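Local structure of SusD homolog (Bacteroides thetaiotaomicron VPI-5482, 3FDH) at residues A112-A117 with D192-F197. The protein probably binds glycans at the outer membrane and helps in their uptake, as SusD-type proteins do. Residues are numbered along the deposited sequence; the frame is centred on the assembly and turned at random.
Sequences AEVMAA and DKWLKF
Trp194 NE1 donates its hydrogen to Asp184 OD2, which ties down the pyrrole side of the indole while the benzo side reaches across to Val114 and Met115. This is helix-on-helix packing in the largely alpha-helical SusD-like fold, whose family belongs to the TPR clan: segments 112-117 of helix 106-127 and 192-197 of helix 191-208 run in roughly the same direction, their axes 24° apart and 10.8 Å from each other at closest approach. No hydrogen bond links the two segments, and the touching side chains are all buried. Trp194 and Phe197, about one helical turn apart, both set their rings against segment 112-117. Val114 brings CG1 up to both, anti to the backbone N (chi1 170°). That methyl meets the indole edge in the ring plane, 3.8 Å from Trp194 CZ3, and also touches Phe197, 3.7 Å from CE2. Met115, present as selenomethionine, bends at chi2 and chi3, bringing its methyl round to the rings. Ile29 of helix 21-37 also packs on Trp194, and Tyr187 meets its ring edge-to-face. Were Trp194 an alanine, Asp184 would probably lose its indole donor, and a gap is likely to open beside Val114 CB and CG1. On the Phe197 side, Met115 CE lies at the ring edge, near its plane, 3.7 Å from CE2.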
ATOM      1  N   ALA A 112      -0.191   4.090  19.398  1.00 27.15           N
ATOM      2  CA  ALA A 112      -0.714   2.717  19.387  1.00 27.26           C
ATOM      3  C   ALA A 112      -2.121   2.673  18.812  1.00 27.59           C
ATOM      4  O   ALA A 112      -2.488   1.721  18.126  1.00 27.85           O
ATOM      5  CB  ALA A 112      -0.689   2.095  20.796  1.00 25.94           C
ATOM      6  N   GLU A 113      -2.887   3.727  19.062  1.00 27.05           N
ATOM      7  CA  GLU A 113      -4.278   3.811  18.578  1.00 27.14           C
ATOM      8  C   GLU A 113      -4.271   3.962  17.065  1.00 28.30           C
ATOM      9  O   GLU A 113      -5.072   3.353  16.351  1.00 28.38           O
ATOM     10  CB  GLU A 113      -5.042   4.952  19.267  1.00 28.32           C
ATOM     11  CG  GLU A 113      -5.477   4.538  20.672  1.00 28.11           C
ATOM     12  CD  GLU A 113      -5.882   5.681  21.605  1.00 31.50           C
ATOM     13  OE1 GLU A 113      -5.466   6.829  21.376  1.00 28.92           O
ATOM     14  OE2 GLU A 113      -6.582   5.399  22.613  1.00 30.63           O
ATOM     15  N   VAL A 114      -3.300   4.711  16.583  1.00 27.32           N
ATOM     16  CA  VAL A 114      -3.113   4.876  15.143  1.00 28.41           C
ATOM     17  C   VAL A 114      -2.704   3.519  14.512  1.00 29.59           C
ATOM     18  O   VAL A 114      -3.182   3.117  13.450  1.00 28.93           O
ATOM     19  CB  VAL A 114      -2.066   5.980  14.816  1.00 26.81           C
ATOM     20  CG1 VAL A 114      -1.699   5.976  13.277  1.00 26.43           C
ATOM     21  CG2 VAL A 114      -2.582   7.356  15.259  1.00 28.33           C
HETATM   22  N   MSE A 115      -1.837   2.783  15.188  1.00 28.81           N
HETATM   23  CA  MSE A 115      -1.414   1.502  14.611  1.00 28.65           C
HETATM   24  C   MSE A 115      -2.550   0.514  14.672  1.00 29.74           C
HETATM   25  O   MSE A 115      -2.649  -0.376  13.829  1.00 31.34           O
HETATM   26  CB  MSE A 115      -0.195   0.906  15.315  1.00 28.03           C
HETATM   27  CG  MSE A 115       1.082   1.707  15.190  1.00 27.01           C
HETATM   28 SE   MSE A 115       1.770   1.439  13.427  0.75 26.25          SE
HETATM   29  CE  MSE A 115       1.177   2.992  12.514  1.00 27.45           C
ATOM     30  N   ALA A 116      -3.410   0.677  15.667  1.00 29.33           N
ATOM     31  CA  ALA A 116      -4.555  -0.254  15.830  1.00 28.52           C
ATOM     32  C   ALA A 116      -5.502  -0.014  14.644  1.00 29.26           C
ATOM     33  O   ALA A 116      -6.014  -0.939  14.027  1.00 29.83           O
ATOM     34  CB  ALA A 116      -5.270  -0.036  17.148  1.00 28.92           C
ATOM     35  N   ALA A 117      -5.711   1.262  14.352  1.00 29.78           N
ATOM     36  CA  ALA A 117      -6.596   1.673  13.275  1.00 27.94           C
ATOM     37  C   ALA A 117      -6.067   1.132  11.970  1.00 28.92           C
ATOM     38  O   ALA A 117      -6.805   0.614  11.137  1.00 28.89           O
ATOM     39  CB  ALA A 117      -6.707   3.211  13.206  1.00 26.96           C
ATOM     40  N   ASP A 192       3.240  15.642  16.747  1.00 31.20           N
ATOM     41  CA  ASP A 192       2.566  16.514  15.762  1.00 32.72           C
ATOM     42  C   ASP A 192       2.551  15.844  14.406  1.00 31.05           C
ATOM     43  O   ASP A 192       1.608  15.992  13.647  1.00 30.42           O
ATOM     44  CB  ASP A 192       3.228  17.890  15.665  1.00 33.21           C
ATOM     45  CG  ASP A 192       2.995  18.748  16.914  1.00 40.45           C
ATOM     46  OD1 ASP A 192       1.989  18.527  17.632  1.00 41.97           O
ATOM     47  OD2 ASP A 192       3.824  19.649  17.171  1.00 43.77           O
ATOM     48  N   LYS A 193       3.611  15.097  14.122  1.00 31.32           N
ATOM     49  CA  LYS A 193       3.717  14.325  12.880  1.00 31.16           C
ATOM     50  C   LYS A 193       2.768  13.133  12.942  1.00 30.30           C
ATOM     51  O   LYS A 193       2.113  12.786  11.968  1.00 29.84           O
ATOM     52  CB  LYS A 193       5.158  13.909  12.601  1.00 31.68           C
ATOM     53  CG  LYS A 193       6.006  15.098  12.210  1.00 36.36           C
ATOM     54  CD  LYS A 193       7.320  14.685  11.625  1.00 41.21           C
ATOM     55  CE  LYS A 193       8.009  15.874  10.993  1.00 42.65           C
ATOM     56  NZ  LYS A 193       9.217  15.478  10.274  1.00 49.12           N
ATOM     57  N   TRP A 194       2.651  12.527  14.111  1.00 29.12           N
ATOM     58  CA  TRP A 194       1.676  11.446  14.248  1.00 28.51           C
ATOM     59  C   TRP A 194       0.270  11.983  14.025  1.00 28.06           C
ATOM     60  O   TRP A 194      -0.584  11.331  13.428  1.00 28.67           O
ATOM     61  CB  TRP A 194       1.741  10.737  15.603  1.00 28.33           C
ATOM     62  CG  TRP A 194       2.802   9.675  15.680  1.00 27.48           C
ATOM     63  CD1 TRP A 194       4.109   9.843  16.046  1.00 27.62           C
ATOM     64  CD2 TRP A 194       2.645   8.288  15.391  1.00 23.77           C
ATOM     65  NE1 TRP A 194       4.778   8.634  16.001  1.00 27.37           N
ATOM     66  CE2 TRP A 194       3.894   7.665  15.621  1.00 26.22           C
ATOM     67  CE3 TRP A 194       1.555   7.493  15.015  1.00 29.44           C
ATOM     68  CZ2 TRP A 194       4.091   6.321  15.459  1.00 26.60           C
ATOM     69  CZ3 TRP A 194       1.759   6.145  14.845  1.00 29.90           C
ATOM     70  CH2 TRP A 194       3.016   5.569  15.063  1.00 27.92           C
ATOM     71  N   LEU A 195       0.046  13.192  14.497  1.00 28.93           N
ATOM     72  CA  LEU A 195      -1.276  13.810  14.411  1.00 30.05           C
ATOM     73  C   LEU A 195      -1.589  14.016  12.924  1.00 29.86           C
ATOM     74  O   LEU A 195      -2.689  13.743  12.440  1.00 29.79           O
ATOM     75  CB  LEU A 195      -1.304  15.121  15.225  1.00 30.45           C
ATOM     76  CG  LEU A 195      -2.652  15.773  15.497  1.00 37.69           C
ATOM     77  CD1 LEU A 195      -3.544  14.858  16.325  1.00 39.31           C
ATOM     78  CD2 LEU A 195      -2.367  17.059  16.255  1.00 39.48           C
ATOM     79  N   LYS A 196      -0.580  14.463  12.188  1.00 30.01           N
ATOM     80  CA  LYS A 196      -0.735  14.647  10.721  1.00 29.48           C
ATOM     81  C   LYS A 196      -1.045  13.327  10.025  1.00 29.13           C
ATOM     82  O   LYS A 196      -1.860  13.255   9.102  1.00 30.68           O
ATOM     83  CB  LYS A 196       0.505  15.269  10.104  1.00 30.38           C
ATOM     84  CG  LYS A 196       0.678  16.700  10.427  1.00 29.91           C
ATOM     85  CD  LYS A 196       1.909  17.247   9.768  1.00 32.47           C
ATOM     86  CE  LYS A 196       2.028  18.721   9.985  1.00 35.60           C
ATOM     87  NZ  LYS A 196       3.380  19.181   9.554  1.00 35.40           N
ATOM     88  N   PHE A 197      -0.355  12.293  10.479  1.00 27.55           N
ATOM     89  CA  PHE A 197      -0.521  10.923   9.971  1.00 27.75           C
ATOM     90  C   PHE A 197      -1.960  10.475  10.272  1.00 28.68           C
ATOM     91  O   PHE A 197      -2.670   9.951   9.402  1.00 27.68           O
ATOM     92  CB  PHE A 197       0.552   9.997  10.594  1.00 27.75           C
ATOM     93  CG  PHE A 197       0.481   8.542  10.191  1.00 28.05           C
ATOM     94  CD1 PHE A 197      -0.019   8.135   8.945  1.00 26.80           C
ATOM     95  CD2 PHE A 197       1.018   7.573  11.038  1.00 28.02           C
ATOM     96  CE1 PHE A 197      -0.068   6.761   8.596  1.00 21.67           C
ATOM     97  CE2 PHE A 197       0.998   6.222  10.691  1.00 29.60           C
ATOM     98  CZ  PHE A 197       0.491   5.833   9.452  1.00 26.10           C
TER